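Local structure of periplasmic binding protein (Veillonella parvula, 4N01) at residues K92-Y97 and R308-E313; P125-G130 and E177-K182; E226-N231 and V318-A323. The protein probably captures a solute in the periplasm and delivers it to an import system, as an alpha/beta, two-lobed solute-binding protein. All coordinates share one frame; numbering follows the deposited sequence.

Interaction 1. Residues K92-Y97 and R308-E313; sequences KEEEIY and RVKLSE
Lys310 NZ, which lies beside Glu94, is held from several directions. It donates to one water at 3.2 Å from NZ, and that water in turn donates weakly to Glu93 O. A second water, weakly bonded to NZ, accepts from Glu95 N, while the strongest protein partner of the ammonium group is the carbonyl O of Asp271. Its hydrogen bonds to the 92-97 loop thus run through waters, while Glu94 OE1 stays 4.5 Å from Lys310 NZ, beyond a salt bridge. The carboxylate lies instead against the carbon chain of the lysine, with OE1 3.3 Å from both Lys310 CB and CE, and the two side chains run past each other in opposite directions. Bends at chi2 and chi3 (-63° and -71°) fold the lysine round the end of the glutamate.

The contact is consistent with a meeting of the two lobes beside the cleft of a periplasmic binding protein: strand 86-90, which the loop follows, belongs to one parallel sheet, and strand 306-309, which leads into the turn, to the other. Glu94, extended beyond CG, reaches across to Ser312. Its OE2 accepts from Ser312 N at 3.2 Å, on the syn side though tilted out of the carboxylate plane. In the conformer described here, one of two for Ser312, OG donates to Glu94 OE1 at 2.7 Å, arriving from above that plane. Together they would limit the rotation of the carboxylate while that conformer is taken. Nearby, Glu313 OE1 folds back to accept from Lys310 N at 2.9 Å, nearly straight at 166°.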
loop_
_atom_site.group_PDB
_atom_site.type_symbol
_atom_site.label_atom_id
_atom_site.label_comp_id
_atom_site.label_asym_id
_atom_site.label_seq_id
_atom_site.Cartn_x
_atom_site.Cartn_y
_atom_site.Cartn_z
ATOM N N LYS A 92 7.670 -3.091 10.596
ATOM C CA LYS A 92 7.211 -4.213 9.780
ATOM C C LYS A 92 5.791 -4.587 10.230
ATOM O O LYS A 92 5.541 -4.713 11.431
ATOM C CB LYS A 92 8.151 -5.407 9.964
ATOM C CG LYS A 92 7.673 -6.676 9.268
ATOM C CD LYS A 92 8.688 -7.808 9.423
ATOM C CE LYS A 92 8.148 -9.104 8.823
ATOM N NZ LYS A 92 8.753 -10.319 9.442
ATOM N N GLU A 93 4.867 -4.748 9.283
ATOM C CA GLU A 93 3.459 -5.034 9.614
ATOM C C GLU A 93 3.032 -6.463 9.316
ATOM O O GLU A 93 2.092 -6.979 9.920
ATOM C CB GLU A 93 2.520 -4.093 8.847
ATOM C CG GLU A 93 2.641 -2.632 9.219
ATOM C CD GLU A 93 1.850 -1.733 8.287
ATOM O OE1 GLU A 93 0.722 -2.115 7.889
ATOM O OE2 GLU A 93 2.363 -0.646 7.941
ATOM N N GLU A 94 3.702 -7.091 8.360
ATOM C CA GLU A 94 3.327 -8.428 7.903
ATOM C C GLU A 94 4.543 -9.056 7.251
ATOM O O GLU A 94 5.574 -8.391 7.124
ATOM C CB GLU A 94 2.155 -8.348 6.909
ATOM C CG GLU A 94 2.287 -7.256 5.849
ATOM C CD GLU A 94 1.154 -7.269 4.814
ATOM O OE1 GLU A 94 1.184 -8.137 3.909
ATOM O OE2 GLU A 94 0.237 -6.403 4.886
ATOM N N GLU A 95 4.435 -10.325 6.844
ATOM C CA GLU A 95 5.545 -11.016 6.182
ATOM C C GLU A 95 6.054 -10.201 4.998
ATOM O O GLU A 95 5.264 -9.698 4.195
ATOM C CB GLU A 95 5.125 -12.412 5.694
ATOM C CG GLU A 95 6.258 -13.210 5.030
ATOM C CD GLU A 95 5.775 -14.437 4.262
ATOM O OE1 GLU A 95 4.638 -14.420 3.738
ATOM O OE2 GLU A 95 6.540 -15.422 4.171
ATOM N N ILE A 96 7.372 -10.066 4.904
ATOM C CA ILE A 96 7.991 -9.335 3.801
ATOM C C ILE A 96 7.661 -10.069 2.502
ATOM O O ILE A 96 7.631 -11.297 2.478
ATOM C CB ILE A 96 9.517 -9.273 3.990
ATOM C CG1 ILE A 96 9.834 -8.554 5.307
ATOM C CG2 ILE A 96 10.196 -8.577 2.805
ATOM C CD1 ILE A 96 9.228 -7.171 5.404
ATOM N N TYR A 97 7.359 -9.322 1.445
ATOM C CA TYR A 97 7.119 -9.899 0.123
ATOM C C TYR A 97 8.268 -10.866 -0.193
ATOM O O TYR A 97 9.436 -10.470 -0.189
ATOM C CB TYR A 97 7.073 -8.752 -0.890
ATOM C CG TYR A 97 6.463 -9.082 -2.227
ATOM C CD1 TYR A 97 5.265 -9.783 -2.315
ATOM C CD2 TYR A 97 7.070 -8.661 -3.406
ATOM C CE1 TYR A 97 4.695 -10.076 -3.547
ATOM C CE2 TYR A 97 6.510 -8.951 -4.639
ATOM C CZ TYR A 97 5.326 -9.655 -4.701
ATOM O OH TYR A 97 4.754 -9.949 -5.916
ATOM N N ARG A 308 -9.615 -13.157 -0.051
ATOM C CA ARG A 308 -8.596 -12.813 0.945
ATOM C C ARG A 308 -7.523 -11.920 0.350
ATOM O O ARG A 308 -7.005 -12.216 -0.728
ATOM C CB ARG A 308 -7.946 -14.100 1.442
ATOM C CG ARG A 308 -6.899 -13.921 2.529
ATOM C CD ARG A 308 -6.284 -15.261 2.852
ATOM N NE ARG A 308 -5.350 -15.192 3.975
ATOM C CZ ARG A 308 -4.085 -14.813 3.859
ATOM N NH1 ARG A 308 -3.620 -14.455 2.670
ATOM N NH2 ARG A 308 -3.290 -14.787 4.924
ATOM N N VAL A 309 -7.176 -10.833 1.036
ATOM C CA VAL A 309 -6.000 -10.050 0.641
ATOM C C VAL A 309 -5.197 -9.662 1.862
ATOM O O VAL A 309 -5.705 -9.696 2.983
ATOM C CB VAL A 309 -6.374 -8.730 -0.086
ATOM C CG1 VAL A 309 -7.121 -9.008 -1.387
ATOM C CG2 VAL A 309 -7.186 -7.803 0.842
ATOM N N LYS A 310 -3.940 -9.294 1.640
ATOM C CA LYS A 310 -3.172 -8.576 2.644
ATOM C C LYS A 310 -3.306 -7.101 2.325
ATOM O O LYS A 310 -3.415 -6.723 1.156
ATOM C CB LYS A 310 -1.700 -8.967 2.587
ATOM C CG LYS A 310 -1.454 -10.453 2.808
ATOM C CD LYS A 310 -1.892 -10.876 4.200
ATOM C CE LYS A 310 -0.939 -10.314 5.247
ATOM N NZ LYS A 310 -1.340 -10.708 6.643
ATOM N N LEU A 311 -3.288 -6.266 3.358
ATOM C CA LEU A 311 -3.405 -4.820 3.165
ATOM C C LEU A 311 -2.278 -4.296 2.265
ATOM O O LEU A 311 -2.484 -3.359 1.494
ATOM C CB LEU A 311 -3.371 -4.121 4.523
ATOM C CG LEU A 311 -3.697 -2.630 4.546
ATOM C CD1 LEU A 311 -5.150 -2.413 4.161
ATOM C CD2 LEU A 311 -3.394 -2.046 5.923
ATOM N N SER A 312 -1.102 -4.910 2.358
ATOM C CA SER A 312 0.052 -4.522 1.542
ATOM C C SER A 312 -0.201 -4.683 0.042
ATOM O O SER A 312 0.467 -4.045 -0.778
ATOM C CB SER A 312 1.269 -5.347 1.927
ATOM O OG SER A 312 1.056 -6.710 1.598
ATOM N N GLU A 313 -1.157 -5.544 -0.307
ATOM C CA GLU A 313 -1.469 -5.848 -1.700
ATOM C C GLU A 313 -2.367 -4.817 -2.345
ATOM O O GLU A 313 -2.358 -4.664 -3.569
ATOM C CB GLU A 313 -2.157 -7.222 -1.789
ATOM C CG GLU A 313 -1.201 -8.391 -1.564
ATOM C CD GLU A 313 -1.908 -9.735 -1.522
ATOM O OE1 GLU A 313 -3.085 -9.794 -1.087
ATOM O OE2 GLU A 313 -1.291 -10.742 -1.933
HETATM O O HOH W 1 -0.785 -8.553 8.886
HETATM O O HOH W 2 1.819 -11.576 7.677
#

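Interaction 2. Residues P125-G130 and E177-K182; sequences PDFATG and EIFGVK
Phe127, on strand 127-129, and Ile178, at the end of helix 165-178, have the nearest CA atoms of the two segments, 10.1 Å apart, a spacing bridged entirely by side chains. The Phe127 ring is the receiving surface. Phe179 presents its edge to one face of it in a T-shaped stack, the centroids 5.1 Å apart and the planes at 84°. Phe179 CE2 comes down 3.8 Å from Phe127 CE2, toward the ring's rim, and Phe179 CZ lies near Phe127 CD2. Ile178 adds a methyl: its CG2 meets Phe127 CE1 at 3.9 Å, obliquely, the two side chains crossing at about a right angle. With CG anti to the backbone N (chi1 176°), Phe127 extends its ring from the strand toward both partners.

Phe179 is the first to leave helical geometry, and Gly180, with positive phi, completes a Schellman motif: Val181 N bonds to Gly176 O and Gly180 N to Glu177 O. Trp46 of strand 44-50 touches both Phe127 and Ile178, and Ala66 touches both phenylalanines. Such an apolar layer, with a helix end laid on a parallel sheet, is characteristic of the alpha/beta lobes of periplasmic binding proteins.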
loop_
_atom_site.group_PDB
_atom_site.type_symbol
_atom_site.label_atom_id
_atom_site.label_comp_id
_atom_site.label_asym_id
_atom_site.label_seq_id
_atom_site.Cartn_x
_atom_site.Cartn_y
_atom_site.Cartn_z
ATOM N N PRO A 125 21.354 8.852 9.900
ATOM C CA PRO A 125 20.544 8.847 8.675
ATOM C C PRO A 125 20.743 10.119 7.863
ATOM O O PRO A 125 21.028 11.175 8.437
ATOM C CB PRO A 125 19.111 8.812 9.209
ATOM C CG PRO A 125 19.203 9.499 10.539
ATOM C CD PRO A 125 20.530 9.088 11.102
ATOM N N ASP A 126 20.589 10.022 6.545
ATOM C CA ASP A 126 20.665 11.202 5.691
ATOM C C ASP A 126 19.412 11.324 4.832
ATOM O O ASP A 126 19.201 12.334 4.156
ATOM C CB ASP A 126 21.945 11.201 4.836
ATOM C CG ASP A 126 22.084 9.960 3.948
ATOM O OD1 ASP A 126 21.225 9.051 4.003
ATOM O OD2 ASP A 126 23.088 9.887 3.199
ATOM N N PHE A 127 18.565 10.301 4.900
ATOM C CA PHE A 127 17.342 10.242 4.104
ATOM C C PHE A 127 16.336 9.383 4.855
ATOM O O PHE A 127 16.707 8.351 5.419
ATOM C CB PHE A 127 17.655 9.610 2.744
ATOM C CG PHE A 127 16.453 9.411 1.850
ATOM C CD1 PHE A 127 16.110 10.368 0.909
ATOM C CD2 PHE A 127 15.695 8.247 1.926
ATOM C CE1 PHE A 127 15.014 10.179 0.065
ATOM C CE2 PHE A 127 14.596 8.046 1.080
ATOM C CZ PHE A 127 14.262 9.017 0.149
ATOM N N ALA A 128 15.073 9.803 4.874
ATOM C CA ALA A 128 14.039 9.011 5.540
ATOM C C ALA A 128 12.802 9.001 4.677
ATOM O O ALA A 128 12.501 10.003 4.031
ATOM C CB ALA A 128 13.719 9.585 6.909
ATOM N N THR A 129 12.094 7.874 4.657
ATOM C CA THR A 129 10.854 7.771 3.889
ATOM C C THR A 129 9.869 6.885 4.640
ATOM O O THR A 129 10.272 6.115 5.512
ATOM C CB THR A 129 11.108 7.188 2.482
ATOM O OG1 THR A 129 9.879 7.173 1.734
ATOM C CG2 THR A 129 11.653 5.765 2.586
ATOM N N GLY A 130 8.583 6.998 4.311
ATOM C CA GLY A 130 7.548 6.250 5.010
ATOM C C GLY A 130 6.180 6.870 4.796
ATOM O O GLY A 130 6.058 7.868 4.085
ATOM N N GLU A 177 15.255 7.751 -9.290
ATOM C CA GLU A 177 16.069 8.919 -9.620
ATOM C C GLU A 177 16.861 9.408 -8.403
ATOM O O GLU A 177 18.044 9.730 -8.514
ATOM C CB GLU A 177 15.191 10.039 -10.186
ATOM C CG GLU A 177 14.600 9.703 -11.555
ATOM C CD GLU A 177 13.556 10.706 -12.029
ATOM O OE1 GLU A 177 12.895 11.351 -11.177
ATOM O OE2 GLU A 177 13.380 10.840 -13.262
ATOM N N ILE A 178 16.211 9.464 -7.243
ATOM C CA ILE A 178 16.884 9.912 -6.018
ATOM C C ILE A 178 18.111 9.050 -5.721
ATOM O O ILE A 178 19.158 9.548 -5.274
ATOM C CB ILE A 178 15.917 9.882 -4.793
ATOM C CG1 ILE A 178 14.805 10.927 -4.952
ATOM C CG2 ILE A 178 16.679 10.153 -3.495
ATOM C CD1 ILE A 178 13.664 10.778 -3.924
ATOM N N PHE A 179 18.002 7.755 -6.007
ATOM C CA PHE A 179 19.073 6.830 -5.656
ATOM C C PHE A 179 19.988 6.468 -6.816
ATOM O O PHE A 179 20.794 5.547 -6.709
ATOM C CB PHE A 179 18.490 5.582 -4.974
ATOM C CG PHE A 179 18.161 5.809 -3.525
ATOM C CD1 PHE A 179 19.105 5.522 -2.539
ATOM C CD2 PHE A 179 16.945 6.368 -3.150
ATOM C CE1 PHE A 179 18.822 5.759 -1.201
ATOM C CE2 PHE A 179 16.654 6.614 -1.819
ATOM C CZ PHE A 179 17.599 6.306 -0.840
ATOM N N GLY A 180 19.884 7.213 -7.913
ATOM C CA GLY A 180 20.752 6.991 -9.059
ATOM C C GLY A 180 20.541 5.654 -9.751
ATOM O O GLY A 180 21.459 5.139 -10.396
ATOM N N VAL A 181 19.340 5.091 -9.628
ATOM C CA VAL A 181 19.013 3.836 -10.301
ATOM C C VAL A 181 17.724 3.940 -11.122
ATOM O O VAL A 181 16.888 3.029 -11.120
ATOM C CB VAL A 181 18.924 2.650 -9.304
ATOM C CG1 VAL A 181 20.284 2.395 -8.664
ATOM C CG2 VAL A 181 17.872 2.919 -8.225
ATOM N N LYS A 182 17.558 5.058 -11.824
ATOM C CA LYS A 182 16.363 5.251 -12.656
ATOM C C LYS A 182 16.079 4.102 -13.649
ATOM O O LYS A 182 14.920 3.685 -13.780
ATOM C CB LYS A 182 16.388 6.612 -13.371
ATOM C CG LYS A 182 15.076 6.969 -14.071
ATOM C CD LYS A 182 15.165 8.293 -14.833
ATOM C CE LYS A 182 13.901 8.533 -15.653
ATOM N NZ LYS A 182 14.137 9.530 -16.744
#

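Interaction 3. Residues E226-N231 and V318-A323; sequences EGYTTN and VRTVDA
Two helix starts face each other here, probably near the junction of the two lobes, and one side-chain hydrogen bond joins them. Tyr228 opens helix 228-234 and Thr320 opens helix 320-332; their side chains come from opposite directions and meet at their hydroxyls, with Tyr228 OH 2.7 Å from Thr320 OG1. Either oxygen could be the donor. The threonine hydroxyl lies at the edge of the tyrosine ring and close to its plane, the position in which a phenol OH bonds without turning out of conjugation. The angle at OH between CZ and Thr320 OG1 is about 131°, so the bond leans off the axis of the ring, toward its CE2 side. Placing CG anti to the backbone N (chi1 -168°) sends the Tyr228 ring outward from its helix to make this reach. Thr320 also brings carbon to the bond, its CG2 lying 3.8 Å from Tyr228 OH.

Both side chains are buried, and Leu165, at the start of helix 165-178, touches each of them. A phenylalanine at Tyr228 would probably leave Thr320 OG1 without its phenol partner and the two helix starts without their direct polar tie.

Gly227, the N-cap, has angles at which a side chain would be jammed against the carbonyl O of Glu226, and its own O accepts from Asn231 N at 2.9 Å. On the other helix, Ala323 N donates to Arg319 O at 2.9 Å. Val321 packs against Gln192 and Thr195 of helix 182-203. Helix 182-203 joins the part of the chain that forms the first sheet to the part that forms the second, and Tyr228 and Thr320 meet near that connection, an arrangement consistent with the single long linking helix of this class of binding protein.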
loop_
_atom_site.group_PDB
_atom_site.type_symbol
_atom_site.label_atom_id
_atom_site.label_comp_id
_atom_site.label_asym_id
_atom_site.label_seq_id
_atom_site.Cartn_x
_atom_site.Cartn_y
_atom_site.Cartn_z
ATOM N N GLU A 226 -12.355 6.155 -1.171
ATOM C CA GLU A 226 -11.759 6.736 -2.371
ATOM C C GLU A 226 -10.253 6.536 -2.371
ATOM O O GLU A 226 -9.672 6.156 -1.358
ATOM C CB GLU A 226 -12.085 8.241 -2.472
ATOM C CG GLU A 226 -13.592 8.573 -2.504
ATOM C CD GLU A 226 -14.357 7.951 -3.672
ATOM O OE1 GLU A 226 -13.722 7.455 -4.635
ATOM O OE2 GLU A 226 -15.614 7.964 -3.641
ATOM N N GLY A 227 -9.615 6.775 -3.512
ATOM C CA GLY A 227 -8.169 6.732 -3.556
ATOM C C GLY A 227 -7.600 5.423 -4.062
ATOM O O GLY A 227 -8.242 4.690 -4.817
ATOM N N TYR A 228 -6.390 5.121 -3.619
ATOM C CA TYR A 228 -5.594 4.064 -4.226
ATOM C C TYR A 228 -6.312 2.719 -4.369
ATOM O O TYR A 228 -6.351 2.139 -5.464
ATOM C CB TYR A 228 -4.283 3.895 -3.453
ATOM C CG TYR A 228 -3.286 3.035 -4.167
ATOM C CD1 TYR A 228 -2.458 3.576 -5.141
ATOM C CD2 TYR A 228 -3.176 1.682 -3.876
ATOM C CE1 TYR A 228 -1.532 2.793 -5.802
ATOM C CE2 TYR A 228 -2.248 0.887 -4.528
ATOM C CZ TYR A 228 -1.432 1.453 -5.486
ATOM O OH TYR A 228 -0.515 0.671 -6.144
ATOM N N THR A 229 -6.880 2.211 -3.277
ATOM C CA THR A 229 -7.481 0.879 -3.303
ATOM C C THR A 229 -8.619 0.829 -4.323
ATOM O O THR A 229 -8.742 -0.123 -5.101
ATOM C CB THR A 229 -8.022 0.480 -1.917
ATOM O OG1 THR A 229 -6.933 0.396 -0.983
ATOM C CG2 THR A 229 -8.731 -0.873 -1.989
ATOM N N THR A 230 -9.445 1.866 -4.329
ATOM C CA THR A 230 -10.547 1.943 -5.277
ATOM C C THR A 230 -10.031 2.002 -6.707
ATOM O O THR A 230 -10.524 1.297 -7.592
ATOM C CB THR A 230 -11.381 3.193 -4.984
ATOM O OG1 THR A 230 -12.072 2.993 -3.745
ATOM C CG2 THR A 230 -12.386 3.450 -6.100
ATOM N N ASN A 231 -9.027 2.840 -6.937
ATOM C CA ASN A 231 -8.517 3.036 -8.289
ATOM C C ASN A 231 -7.816 1.826 -8.899
ATOM O O ASN A 231 -7.951 1.578 -10.092
ATOM C CB ASN A 231 -7.623 4.268 -8.334
ATOM C CG ASN A 231 -8.412 5.530 -8.154
ATOM O OD1 ASN A 231 -9.580 5.595 -8.561
ATOM N ND2 ASN A 231 -7.809 6.537 -7.530
ATOM N N VAL A 318 4.891 -2.530 -3.943
ATOM C CA VAL A 318 5.430 -3.212 -5.115
ATOM C C VAL A 318 4.615 -4.449 -5.445
ATOM O O VAL A 318 4.960 -5.194 -6.352
ATOM C CB VAL A 318 6.903 -3.611 -4.910
ATOM C CG1 VAL A 318 7.748 -2.375 -4.645
ATOM C CG2 VAL A 318 7.015 -4.603 -3.759
ATOM N N ARG A 319 3.513 -4.654 -4.720
ATOM C CA ARG A 319 2.759 -5.897 -4.867
ATOM C C ARG A 319 1.513 -5.770 -5.724
ATOM O O ARG A 319 0.828 -6.771 -5.953
ATOM C CB ARG A 319 2.320 -6.423 -3.501
ATOM C CG ARG A 319 3.434 -6.550 -2.471
ATOM C CD ARG A 319 2.874 -7.286 -1.274
ATOM N NE ARG A 319 3.778 -7.254 -0.132
ATOM C CZ ARG A 319 3.743 -8.131 0.865
ATOM N NH1 ARG A 319 2.866 -9.134 0.844
ATOM N NH2 ARG A 319 4.592 -8.011 1.870
ATOM N N THR A 320 1.193 -4.556 -6.166
ATOM C CA THR A 320 -0.139 -4.311 -6.719
ATOM C C THR A 320 -0.523 -5.159 -7.921
ATOM O O THR A 320 -1.559 -5.830 -7.906
ATOM C CB THR A 320 -0.369 -2.823 -7.092
ATOM O OG1 THR A 320 -0.011 -1.997 -5.978
ATOM C CG2 THR A 320 -1.834 -2.599 -7.422
ATOM N N VAL A 321 0.283 -5.105 -8.975
ATOM C CA VAL A 321 -0.085 -5.809 -10.199
ATOM C C VAL A 321 -0.085 -7.328 -9.979
ATOM O O VAL A 321 -0.947 -8.036 -10.503
ATOM C CB VAL A 321 0.804 -5.384 -11.386
ATOM C CG1 VAL A 321 0.570 -6.299 -12.578
ATOM C CG2 VAL A 321 0.477 -3.940 -11.766
ATOM N N ASP A 322 0.849 -7.815 -9.164
ATOM C CA ASP A 322 0.871 -9.233 -8.801
ATOM C C ASP A 322 -0.426 -9.654 -8.112
ATOM O O ASP A 322 -1.007 -10.693 -8.437
ATOM C CB ASP A 322 2.068 -9.537 -7.898
ATOM C CG ASP A 322 2.133 -10.991 -7.489
ATOM O OD1 ASP A 322 2.570 -11.820 -8.316
ATOM O OD2 ASP A 322 1.746 -11.307 -6.341
ATOM N N ALA A 323 -0.888 -8.831 -7.177
ATOM C CA ALA A 323 -2.130 -9.100 -6.461
ATOM C C ALA A 323 -3.344 -8.973 -7.390
ATOM O O ALA A 323 -4.290 -9.767 -7.309
ATOM C CB ALA A 323 -2.267 -8.155 -5.290
#

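Overall arrangement
The three contacts illustrate how chemistry follows position in a two-lobed fold. Interaction 2 is buried and wholly apolar, sitting within a single lobe, where strand and helix share one hydrophobic layer. Interaction 3, also buried, relies on a single hydroxyl pair between helix starts, whereas interaction 1 is partly buried and uses a carboxylate gripped by hydrogen bonds, and waters, probably between the lobes. Interactions 1 and 3 adjoin: Arg319 NH2 probably bonds to Glu95 O at 2.9 Å, and helices 311-314 and 320-332 follow each other in the chain. Interaction 2 stands apart, its centre about 23 Å from each of the others, although in sequence it is nested inside the loop that interaction 1 closes.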